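PDB 2PBE: aminoglycoside 6-adenylyltransferase from Bacillus subtilis, which catalyses transfer of a nucleotidyl group from ATP or GTP to the O-6 of streptomycin or streptidine, giving Bacillus subtilis streptomycin resistance. Local coordinates for residues T247-A250 with L251-Y255; E228-S231 with T232-V235; I181-L184 with N185-R189; E272-T275 with K276-G280. One frame throughout, in Å; residues are numbered along the deposited sequence.

Contact 1 (T247-A250 with L251-Y255)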
loop_
_atom_site.group_PDB
_atom_site.type_symbol
_atom_site.label_atom_id
_atom_site.label_comp_id
_atom_site.label_asym_id
_atom_site.label_seq_id
_atom_site.Cartn_x
_atom_site.Cartn_y
_atom_site.Cartn_z
ATOM N N THR A 247 -2.443 -8.972 20.579
ATOM C CA THR A 247 -1.501 -7.980 20.067
ATOM C C THR A 247 -2.202 -7.152 18.980
ATOM O O THR A 247 -2.056 -5.937 18.948
ATOM C CB THR A 247 -0.203 -8.669 19.552
ATOM O OG1 THR A 247 0.476 -9.258 20.668
ATOM C CG2 THR A 247 0.742 -7.665 18.859
ATOM N N CYS A 248 -2.967 -7.809 18.112
ATOM C CA CYS A 248 -3.723 -7.113 17.078
ATOM C C CYS A 248 -4.738 -6.189 17.756
ATOM O O CYS A 248 -5.002 -5.082 17.288
ATOM C CB CYS A 248 -4.451 -8.109 16.188
ATOM S SG CYS A 248 -3.331 -9.131 15.195
ATOM N N TYR A 249 -5.305 -6.654 18.866
ATOM C CA TYR A 249 -6.268 -5.864 19.636
ATOM C C TYR A 249 -5.637 -4.549 20.058
ATOM O O TYR A 249 -6.150 -3.464 19.760
ATOM C CB TYR A 249 -6.704 -6.618 20.910
ATOM C CG TYR A 249 -7.830 -7.607 20.714
ATOM C CD1 TYR A 249 -8.121 -8.130 19.425
ATOM C CD2 TYR A 249 -8.627 -8.030 21.808
ATOM C CE1 TYR A 249 -9.169 -9.040 19.227
ATOM C CE2 TYR A 249 -9.707 -8.956 21.620
ATOM C CZ TYR A 249 -9.967 -9.454 20.318
ATOM O OH TYR A 249 -11.004 -10.336 20.091
ATOM N N ALA A 250 -4.511 -4.678 20.757
ATOM C CA ALA A 250 -3.765 -3.538 21.264
ATOM C C ALA A 250 -3.448 -2.549 20.158
ATOM O O ALA A 250 -3.651 -1.348 20.309
ATOM C CB ALA A 250 -2.488 -4.027 21.911
ATOM N N LEU A 251 -2.960 -3.058 19.029
ATOM C CA LEU A 251 -2.613 -2.193 17.918
ATOM C C LEU A 251 -3.812 -1.600 17.202
ATOM O O LEU A 251 -3.735 -0.486 16.694
ATOM C CB LEU A 251 -1.739 -2.943 16.930
ATOM C CG LEU A 251 -0.308 -3.131 17.433
ATOM C CD1 LEU A 251 0.457 -4.055 16.517
ATOM C CD2 LEU A 251 0.390 -1.766 17.519
ATOM N N PHE A 252 -4.922 -2.332 17.164
ATOM C CA PHE A 252 -6.094 -1.810 16.473
ATOM C C PHE A 252 -6.716 -0.667 17.239
ATOM O O PHE A 252 -7.239 0.265 16.637
ATOM C CB PHE A 252 -7.167 -2.887 16.260
ATOM C CG PHE A 252 -8.112 -2.553 15.146
ATOM C CD1 PHE A 252 -7.672 -2.624 13.816
ATOM C CD2 PHE A 252 -9.429 -2.134 15.409
ATOM C CE1 PHE A 252 -8.539 -2.280 12.729
ATOM C CE2 PHE A 252 -10.326 -1.780 14.334
ATOM C CZ PHE A 252 -9.871 -1.856 12.989
ATOM N N ARG A 253 -6.679 -0.754 18.564
ATOM C CA ARG A 253 -7.243 0.303 19.394
ATOM C C ARG A 253 -6.433 1.546 19.091
ATOM O O ARG A 253 -6.974 2.591 18.748
ATOM C CB ARG A 253 -7.117 -0.033 20.890
ATOM C CG ARG A 253 -7.986 -1.194 21.331
ATOM C CD ARG A 253 -7.713 -1.621 22.782
ATOM N NE ARG A 253 -8.454 -2.841 23.105
ATOM C CZ ARG A 253 -7.898 -3.983 23.513
ATOM N NH1 ARG A 253 -6.586 -4.078 23.660
ATOM N NH2 ARG A 253 -8.666 -5.041 23.775
ATOM N N LYS A 254 -5.122 1.391 19.218
ATOM C CA LYS A 254 -4.179 2.462 18.986
ATOM C C LYS A 254 -4.462 3.225 17.684
ATOM O O LYS A 254 -4.732 4.427 17.708
ATOM C CB LYS A 254 -2.760 1.890 18.970
ATOM C CG LYS A 254 -1.677 2.952 18.851
ATOM C CD LYS A 254 -0.283 2.400 19.111
ATOM C CE LYS A 254 0.753 3.482 18.845
ATOM N NZ LYS A 254 2.148 3.042 19.070
ATOM N N TYR A 255 -4.442 2.526 16.554
ATOM C CA TYR A 255 -4.661 3.192 15.272
ATOM C C TYR A 255 -6.068 3.640 14.938
ATOM O O TYR A 255 -6.240 4.644 14.237
ATOM C CB TYR A 255 -4.058 2.332 14.166
ATOM C CG TYR A 255 -2.557 2.301 14.352
ATOM C CD1 TYR A 255 -1.780 3.485 14.175
ATOM C CD2 TYR A 255 -1.902 1.144 14.852
ATOM C CE1 TYR A 255 -0.391 3.522 14.513
ATOM C CE2 TYR A 255 -0.507 1.166 15.194
ATOM C CZ TYR A 255 0.239 2.363 15.026
ATOM O OH TYR A 255 1.576 2.419 15.401
#
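Over one face of the Arg253 guanidinium lies CB of Tyr249, one helical turn earlier, with NH1 3.7 Å from that CB. The plane of the phenol ring is turned 83° from the guanidinium plane, and NH2 approaches CD2 of Tyr249 obliquely at 3.6 Å. Arg253 reaches back because its CG is anti to the carbonyl carbon, beside the backbone N (chi1 -68°), and the chain then runs extended to NE; on the way CG passes 3.3 Å from Tyr249 O. That oxygen also takes the amide of Arg253 at N to O 3.0 Å, nearly in line with its C=O bond. Equivalent i to i+4 bonds join Leu251 to Thr247, Phe252 to Cys248 and, longer, Lys254 N to Ala250 O at 3.3 Å, the regular ladder of an alpha helix. On another side, CG2 of Thr247 and CD1 of Leu251 are loosely apposed at 4.3 Å.

The charged tip of Arg253 finds its partners on helix 270-283, NE in a salt bridge with Asp271 and NH2 hydrogen-bonded to Thr275, while Tyr249 OH bonds to Ser165. Helix 151-173 lies against Phe252, which stacks on Phe161, and helix 177-204 packs on Leu251 and Phe252.

Contact 2 (E228-S231 with T232-V235)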
loop_
_atom_site.group_PDB
_atom_site.type_symbol
_atom_site.label_atom_id
_atom_site.label_comp_id
_atom_site.label_asym_id
_atom_site.label_seq_id
_atom_site.Cartn_x
_atom_site.Cartn_y
_atom_site.Cartn_z
ATOM N N GLU A 228 5.921 -3.443 15.122
ATOM C CA GLU A 228 4.662 -3.685 15.807
ATOM C C GLU A 228 3.876 -4.703 15.007
ATOM O O GLU A 228 3.282 -5.624 15.560
ATOM C CB GLU A 228 3.835 -2.405 15.926
ATOM C CG GLU A 228 4.491 -1.280 16.673
ATOM C CD GLU A 228 3.656 -0.010 16.626
ATOM O OE1 GLU A 228 3.058 0.253 15.558
ATOM O OE2 GLU A 228 3.607 0.729 17.644
ATOM N N LEU A 229 3.876 -4.543 13.689
ATOM C CA LEU A 229 3.148 -5.471 12.851
ATOM C C LEU A 229 3.836 -6.821 12.927
ATOM O O LEU A 229 3.179 -7.855 12.953
ATOM C CB LEU A 229 3.109 -4.987 11.410
ATOM C CG LEU A 229 2.375 -5.965 10.502
ATOM C CD1 LEU A 229 0.885 -6.069 10.869
ATOM C CD2 LEU A 229 2.540 -5.504 9.082
HETATM N N MSE A 230 5.161 -6.800 12.973
HETATM C CA MSE A 230 5.910 -8.042 13.066
HETATM C C MSE A 230 5.543 -8.754 14.359
HETATM O O MSE A 230 5.436 -9.979 14.395
HETATM C CB MSE A 230 7.432 -7.803 13.034
HETATM C CG MSE A 230 8.021 -7.622 11.631
HETATM SE SE MSE A 230 7.376 -8.916 10.288
HETATM C CE MSE A 230 6.026 -7.836 9.393
ATOM N N SER A 231 5.328 -7.990 15.426
ATOM C CA SER A 231 5.001 -8.590 16.710
ATOM C C SER A 231 3.646 -9.266 16.725
ATOM O O SER A 231 3.311 -9.932 17.702
ATOM C CB SER A 231 5.088 -7.559 17.841
ATOM O OG SER A 231 4.086 -6.579 17.729
ATOM N N THR A 232 2.868 -9.106 15.656
ATOM C CA THR A 232 1.562 -9.763 15.609
ATOM C C THR A 232 1.737 -11.172 15.088
ATOM O O THR A 232 0.772 -11.914 14.946
ATOM C CB THR A 232 0.588 -9.062 14.685
ATOM O OG1 THR A 232 0.991 -9.276 13.327
ATOM C CG2 THR A 232 0.547 -7.583 14.999
ATOM N N TYR A 233 2.966 -11.532 14.761
ATOM C CA TYR A 233 3.255 -12.869 14.276
ATOM C C TYR A 233 3.920 -13.583 15.427
ATOM O O TYR A 233 4.780 -13.012 16.075
ATOM C CB TYR A 233 4.211 -12.775 13.094
ATOM C CG TYR A 233 3.540 -12.283 11.843
ATOM C CD1 TYR A 233 2.810 -13.173 11.032
ATOM C CD2 TYR A 233 3.612 -10.919 11.457
ATOM C CE1 TYR A 233 2.159 -12.730 9.850
ATOM C CE2 TYR A 233 2.959 -10.454 10.269
ATOM C CZ TYR A 233 2.229 -11.375 9.472
ATOM O OH TYR A 233 1.550 -10.963 8.339
ATOM N N SER A 234 3.508 -14.804 15.719
ATOM C CA SER A 234 4.148 -15.555 16.798
ATOM C C SER A 234 4.160 -17.029 16.402
ATOM O O SER A 234 3.279 -17.497 15.665
ATOM C CB SER A 234 3.390 -15.393 18.121
ATOM O OG SER A 234 3.184 -14.022 18.446
ATOM N N VAL A 235 5.157 -17.750 16.905
ATOM C CA VAL A 235 5.319 -19.186 16.639
ATOM C C VAL A 235 4.027 -19.993 16.913
ATOM O O VAL A 235 3.113 -19.488 17.553
ATOM C CB VAL A 235 6.501 -19.751 17.482
ATOM C CG1 VAL A 235 7.785 -19.001 17.146
ATOM C CG2 VAL A 235 6.191 -19.628 18.958
#
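Glu228 and Thr232 meet where helix 223-230 gives way to a type I beta turn running from Met230 to Tyr233: methyl CG2 of Thr232 sits 3.4 Å from Glu228 O. The same carbonyl accepts the hydroxyl of Ser231, whose OG folds back over its own backbone, chi1 67°. The Glu228 carboxylate is turned to helix 238-263, where Lys254 and Tyr255 hold its two oxygens.

Leu229 O is gripped twice by one residue. Thr232 OG1 donates to it at 2.6 Å, lying in the carbonyl plane, whereas Thr232 N, at 3.0 Å from the same oxygen, comes from above that plane, 62° out of it. Thr232 can use both donors because its OG1 stands between its backbone N and carbonyl carbon, chi1 71°, facing the last helical turn. The hydroxyl in turn accepts from Arg189 NE of helix 177-204, which ties the end of the short helix to its neighbour; Leu229 also packs on Leu193 of that helix.

Met230, a selenomethionine, closes the turn through Tyr233 N to Met230 O at 2.9 Å. Its carbonyl oxygen also lies at the edge of the Tyr233 ring, near the ring plane. The side chain bends at its second and third torsions and crosses the tyrosine obliquely in a Met-aromatic contact, SE 5.4 Å from the Tyr233 ring centroid, while methyl CE of Met230 approaches Tyr233 CE2 at 4.1 Å.

Contact 3 (I181-L184 with N185-R189)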
loop_
_atom_site.group_PDB
_atom_site.type_symbol
_atom_site.label_atom_id
_atom_site.label_comp_id
_atom_site.label_asym_id
_atom_site.label_seq_id
_atom_site.Cartn_x
_atom_site.Cartn_y
_atom_site.Cartn_z
ATOM N N ILE A 181 -6.348 -19.510 12.865
ATOM C CA ILE A 181 -5.217 -18.991 12.093
ATOM C C ILE A 181 -5.618 -18.417 10.734
ATOM O O ILE A 181 -5.112 -17.378 10.312
ATOM C CB ILE A 181 -4.151 -20.094 11.882
ATOM C CG1 ILE A 181 -3.464 -20.395 13.213
ATOM C CG2 ILE A 181 -3.099 -19.653 10.869
ATOM C CD1 ILE A 181 -2.570 -21.622 13.204
ATOM N N ASP A 182 -6.517 -19.092 10.036
ATOM C CA ASP A 182 -6.922 -18.604 8.723
ATOM C C ASP A 182 -7.655 -17.264 8.819
ATOM O O ASP A 182 -7.464 -16.389 7.976
ATOM C CB ASP A 182 -7.768 -19.664 7.998
ATOM C CG ASP A 182 -6.936 -20.859 7.528
ATOM O OD1 ASP A 182 -6.110 -21.368 8.317
ATOM O OD2 ASP A 182 -7.105 -21.299 6.376
ATOM N N HIS A 183 -8.472 -17.088 9.853
ATOM C CA HIS A 183 -9.194 -15.837 10.016
ATOM C C HIS A 183 -8.256 -14.724 10.483
ATOM O O HIS A 183 -8.414 -13.554 10.118
ATOM C CB HIS A 183 -10.343 -16.006 11.007
ATOM C CG HIS A 183 -11.460 -16.853 10.486
ATOM N ND1 HIS A 183 -12.024 -16.655 9.240
ATOM C CD2 HIS A 183 -12.155 -17.863 11.056
ATOM C CE1 HIS A 183 -13.021 -17.501 9.070
ATOM N NE2 HIS A 183 -13.122 -18.245 10.156
ATOM N N LEU A 184 -7.278 -15.088 11.299
ATOM C CA LEU A 184 -6.325 -14.108 11.774
ATOM C C LEU A 184 -5.508 -13.603 10.577
ATOM O O LEU A 184 -5.408 -12.397 10.323
ATOM C CB LEU A 184 -5.381 -14.732 12.798
ATOM C CG LEU A 184 -4.267 -13.797 13.278
ATOM C CD1 LEU A 184 -4.868 -12.669 14.103
ATOM C CD2 LEU A 184 -3.233 -14.574 14.080
ATOM N N ASN A 185 -4.928 -14.538 9.846
ATOM C CA ASN A 185 -4.103 -14.198 8.711
ATOM C C ASN A 185 -4.868 -13.549 7.583
ATOM O O ASN A 185 -4.380 -12.612 6.953
ATOM C CB ASN A 185 -3.411 -15.450 8.173
ATOM C CG ASN A 185 -2.414 -16.021 9.148
ATOM O OD1 ASN A 185 -2.105 -17.209 9.108
ATOM N ND2 ASN A 185 -1.893 -15.175 10.032
ATOM N N GLU A 186 -6.081 -14.019 7.331
ATOM C CA GLU A 186 -6.821 -13.494 6.203
ATOM C C GLU A 186 -7.740 -12.324 6.415
ATOM O O GLU A 186 -8.087 -11.656 5.450
ATOM C CB GLU A 186 -7.606 -14.626 5.533
ATOM C CG GLU A 186 -6.732 -15.789 5.081
ATOM C CD GLU A 186 -7.503 -16.811 4.273
ATOM O OE1 GLU A 186 -8.575 -17.250 4.753
ATOM O OE2 GLU A 186 -7.036 -17.180 3.167
ATOM N N ILE A 187 -8.144 -12.050 7.644
ATOM C CA ILE A 187 -9.061 -10.940 7.859
ATOM C C ILE A 187 -8.688 -9.966 8.970
ATOM O O ILE A 187 -8.607 -8.763 8.747
ATOM C CB ILE A 187 -10.488 -11.485 8.100
ATOM C CG1 ILE A 187 -10.930 -12.294 6.870
ATOM C CG2 ILE A 187 -11.470 -10.341 8.360
ATOM C CD1 ILE A 187 -12.097 -13.237 7.122
ATOM N N VAL A 188 -8.467 -10.498 10.164
ATOM C CA VAL A 188 -8.143 -9.654 11.301
ATOM C C VAL A 188 -6.917 -8.788 11.082
ATOM O O VAL A 188 -7.041 -7.568 11.082
ATOM C CB VAL A 188 -7.981 -10.507 12.553
ATOM C CG1 VAL A 188 -7.550 -9.654 13.731
ATOM C CG2 VAL A 188 -9.313 -11.196 12.842
ATOM N N ARG A 189 -5.743 -9.403 10.903
ATOM C CA ARG A 189 -4.515 -8.645 10.674
ATOM C C ARG A 189 -4.615 -7.755 9.433
ATOM O O ARG A 189 -4.133 -6.622 9.449
ATOM C CB ARG A 189 -3.302 -9.570 10.546
ATOM C CG ARG A 189 -1.988 -8.810 10.541
ATOM C CD ARG A 189 -0.776 -9.716 10.342
ATOM N NE ARG A 189 -0.535 -10.623 11.461
ATOM C CZ ARG A 189 -0.707 -11.942 11.405
ATOM N NH1 ARG A 189 -1.130 -12.514 10.276
ATOM N NH2 ARG A 189 -0.446 -12.687 12.468
#
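Leu184 meets Val188 and Arg189 where helix 177-204 widens into a pi-type turn at residues 185-188. Its CB lies against the backbone N of Asn185. With CG anti to the backbone N, chi1 176°, the side chain turns so that CG already comes to 4.1 Å from Arg189 NH2. The branches then part: CD1 packs against CG1 of Val188 at 4.1 Å, and CD2 lies 3.7 Å from Arg189 NH2, an apolar neighbour to the charged end of the arginine. Arg189 bends at chi3 to bring its guanidinium there, in cation-pi contact with Tyr233. Leu184 also touches Met241, Ser244 and Cys248 of helix 238-263, while Val188 leans on Phe161 of helix 151-173.

The wider turn appears in the backbone bonds. Asn185 and Glu186 keep the i to i+4 pattern, but Arg189 N reaches back five residues to Leu184 O, at 3.1 Å. Along another side, His183 and Ile187 run side by side, with ND1 of the former 4.0 Å from CD1 of the latter. His183 O serves both patterns at once, accepting Ile187 N at 2.9 Å from above its carbonyl plane and Val188 N at 3.1 Å almost straight on.

Contact 4 (E272-T275 with K276-G280)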
loop_
_atom_site.group_PDB
_atom_site.type_symbol
_atom_site.label_atom_id
_atom_site.label_comp_id
_atom_site.label_asym_id
_atom_site.label_seq_id
_atom_site.Cartn_x
_atom_site.Cartn_y
_atom_site.Cartn_z
ATOM N N GLU A 272 -14.780 -2.250 23.116
ATOM C CA GLU A 272 -15.270 -2.528 24.448
ATOM C C GLU A 272 -16.162 -3.770 24.538
ATOM O O GLU A 272 -15.989 -4.611 25.425
ATOM C CB GLU A 272 -16.039 -1.312 24.931
ATOM C CG GLU A 272 -16.547 -1.387 26.323
ATOM C CD GLU A 272 -17.235 -0.100 26.696
ATOM O OE1 GLU A 272 -18.219 0.257 25.997
ATOM O OE2 GLU A 272 -16.788 0.556 27.669
ATOM N N GLY A 273 -17.135 -3.859 23.643
ATOM C CA GLY A 273 -18.035 -4.995 23.653
ATOM C C GLY A 273 -17.322 -6.324 23.486
ATOM O O GLY A 273 -17.576 -7.281 24.235
ATOM N N ILE A 274 -16.413 -6.394 22.511
ATOM C CA ILE A 274 -15.678 -7.622 22.239
ATOM C C ILE A 274 -14.547 -7.898 23.205
ATOM O O ILE A 274 -14.166 -9.048 23.421
ATOM C CB ILE A 274 -15.161 -7.637 20.779
ATOM C CG1 ILE A 274 -16.333 -7.405 19.813
ATOM C CG2 ILE A 274 -14.474 -8.949 20.476
ATOM C CD1 ILE A 274 -17.602 -8.243 20.094
ATOM N N THR A 275 -14.006 -6.843 23.785
ATOM C CA THR A 275 -12.962 -7.008 24.765
ATOM C C THR A 275 -13.607 -7.764 25.956
ATOM O O THR A 275 -13.048 -8.763 26.418
ATOM C CB THR A 275 -12.382 -5.624 25.176
ATOM O OG1 THR A 275 -11.576 -5.131 24.099
ATOM C CG2 THR A 275 -11.525 -5.708 26.437
ATOM N N LYS A 276 -14.772 -7.307 26.437
ATOM C CA LYS A 276 -15.442 -7.988 27.551
ATOM C C LYS A 276 -15.672 -9.436 27.159
ATOM O O LYS A 276 -15.384 -10.370 27.913
ATOM C CB LYS A 276 -16.812 -7.362 27.874
ATOM C CG LYS A 276 -16.789 -5.963 28.482
ATOM C CD LYS A 276 -18.217 -5.547 28.876
ATOM C CE LYS A 276 -18.289 -4.085 29.286
ATOM N NZ LYS A 276 -19.665 -3.704 29.682
ATOM N N TYR A 277 -16.179 -9.604 25.951
ATOM C CA TYR A 277 -16.482 -10.916 25.424
ATOM C C TYR A 277 -15.300 -11.882 25.385
ATOM O O TYR A 277 -15.292 -12.875 26.118
ATOM C CB TYR A 277 -17.091 -10.751 24.038
ATOM C CG TYR A 277 -17.414 -12.058 23.361
ATOM C CD1 TYR A 277 -18.487 -12.877 23.805
ATOM C CD2 TYR A 277 -16.627 -12.509 22.270
ATOM C CE1 TYR A 277 -18.766 -14.128 23.170
ATOM C CE2 TYR A 277 -16.897 -13.747 21.626
ATOM C CZ TYR A 277 -17.960 -14.547 22.078
ATOM O OH TYR A 277 -18.192 -15.741 21.439
ATOM N N THR A 278 -14.291 -11.611 24.564
ATOM C CA THR A 278 -13.171 -12.549 24.508
ATOM C C THR A 278 -12.453 -12.687 25.854
ATOM O O THR A 278 -11.786 -13.693 26.109
ATOM C CB THR A 278 -12.144 -12.193 23.402
ATOM O OG1 THR A 278 -11.007 -11.549 23.987
ATOM C CG2 THR A 278 -12.761 -11.284 22.361
ATOM N N GLU A 279 -12.612 -11.698 26.725
ATOM C CA GLU A 279 -11.997 -11.766 28.038
ATOM C C GLU A 279 -12.784 -12.818 28.815
ATOM O O GLU A 279 -12.209 -13.629 29.536
ATOM C CB GLU A 279 -12.076 -10.407 28.733
ATOM C CG GLU A 279 -10.772 -9.984 29.418
ATOM C CD GLU A 279 -10.635 -8.462 29.595
ATOM O OE1 GLU A 279 -11.572 -7.817 30.126
ATOM O OE2 GLU A 279 -9.579 -7.907 29.216
ATOM N N GLY A 280 -14.107 -12.810 28.641
ATOM C CA GLY A 280 -14.956 -13.765 29.330
ATOM C C GLY A 280 -14.582 -15.198 29.026
ATOM O O GLY A 280 -14.529 -16.053 29.905
#
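Thr275 and Glu279 run side by side along this turn of helix 270-283, pointing the same way, and in this side-chain packing methyl CG2 of Thr275 lies 4.0 Å from the carboxylate oxygen OE2 of Glu279. Between Glu272 and Lys276 the aliphatic parts approach loosely, CG of Glu272 to CE of Lys276 at 4.4 Å. Ile274 and Thr278 cross at about a right angle, though the modelled place of the Thr278 methyl is doubtful.

The charged ends of Glu272 and Lys276 do not touch. Although the Lys276 chain is extended beyond CG, its NZ stays 5.5 Å from Glu272 OE2, so any attraction probably acts at a distance and not as a salt bridge.

Backbone hydrogen bonds supply the regular alpha-helical frame: Lys276 N to Glu272 O at 3.1 Å is almost straight, 172° at the hydrogen, and Glu279 N to Thr275 O at 3.0 Å is more bent, 141°. Tyr277 N bonds likewise to Gly273 O.

Towards the rest of the protein, Ile274 and Thr278 face Tyr249 of helix 238-263, and Thr275 OG1 bonds to the carbonyl oxygen of Asp271. Tyr277 packs on Thr166 and Lys170 of helix 151-173, which Ile274 and Thr278 also touch through Trp162 and Val169.

In the fold
All four contacts belong to the helical part of the chain. Contacts 1, 2 and 3 are partly buried, whereas contact 4 lies at the surface, its centre about 31 Å from the centre of the chain. Helix 238-263, which carries contact 1, touches each of the others: through charged and hydroxyl groups to contact 2, by apolar packing of Cys248 on Leu184 and Val188 to contact 3, and through Arg253 and Tyr249 to contact 4. Contact 2 alone is a helix end with a turn, and contact 3 alone has a pi-type turn; Arg189 joins these two. Contact 4 touches neither contact 2 nor contact 3, the nearest atoms being about 15 and 9 Å away.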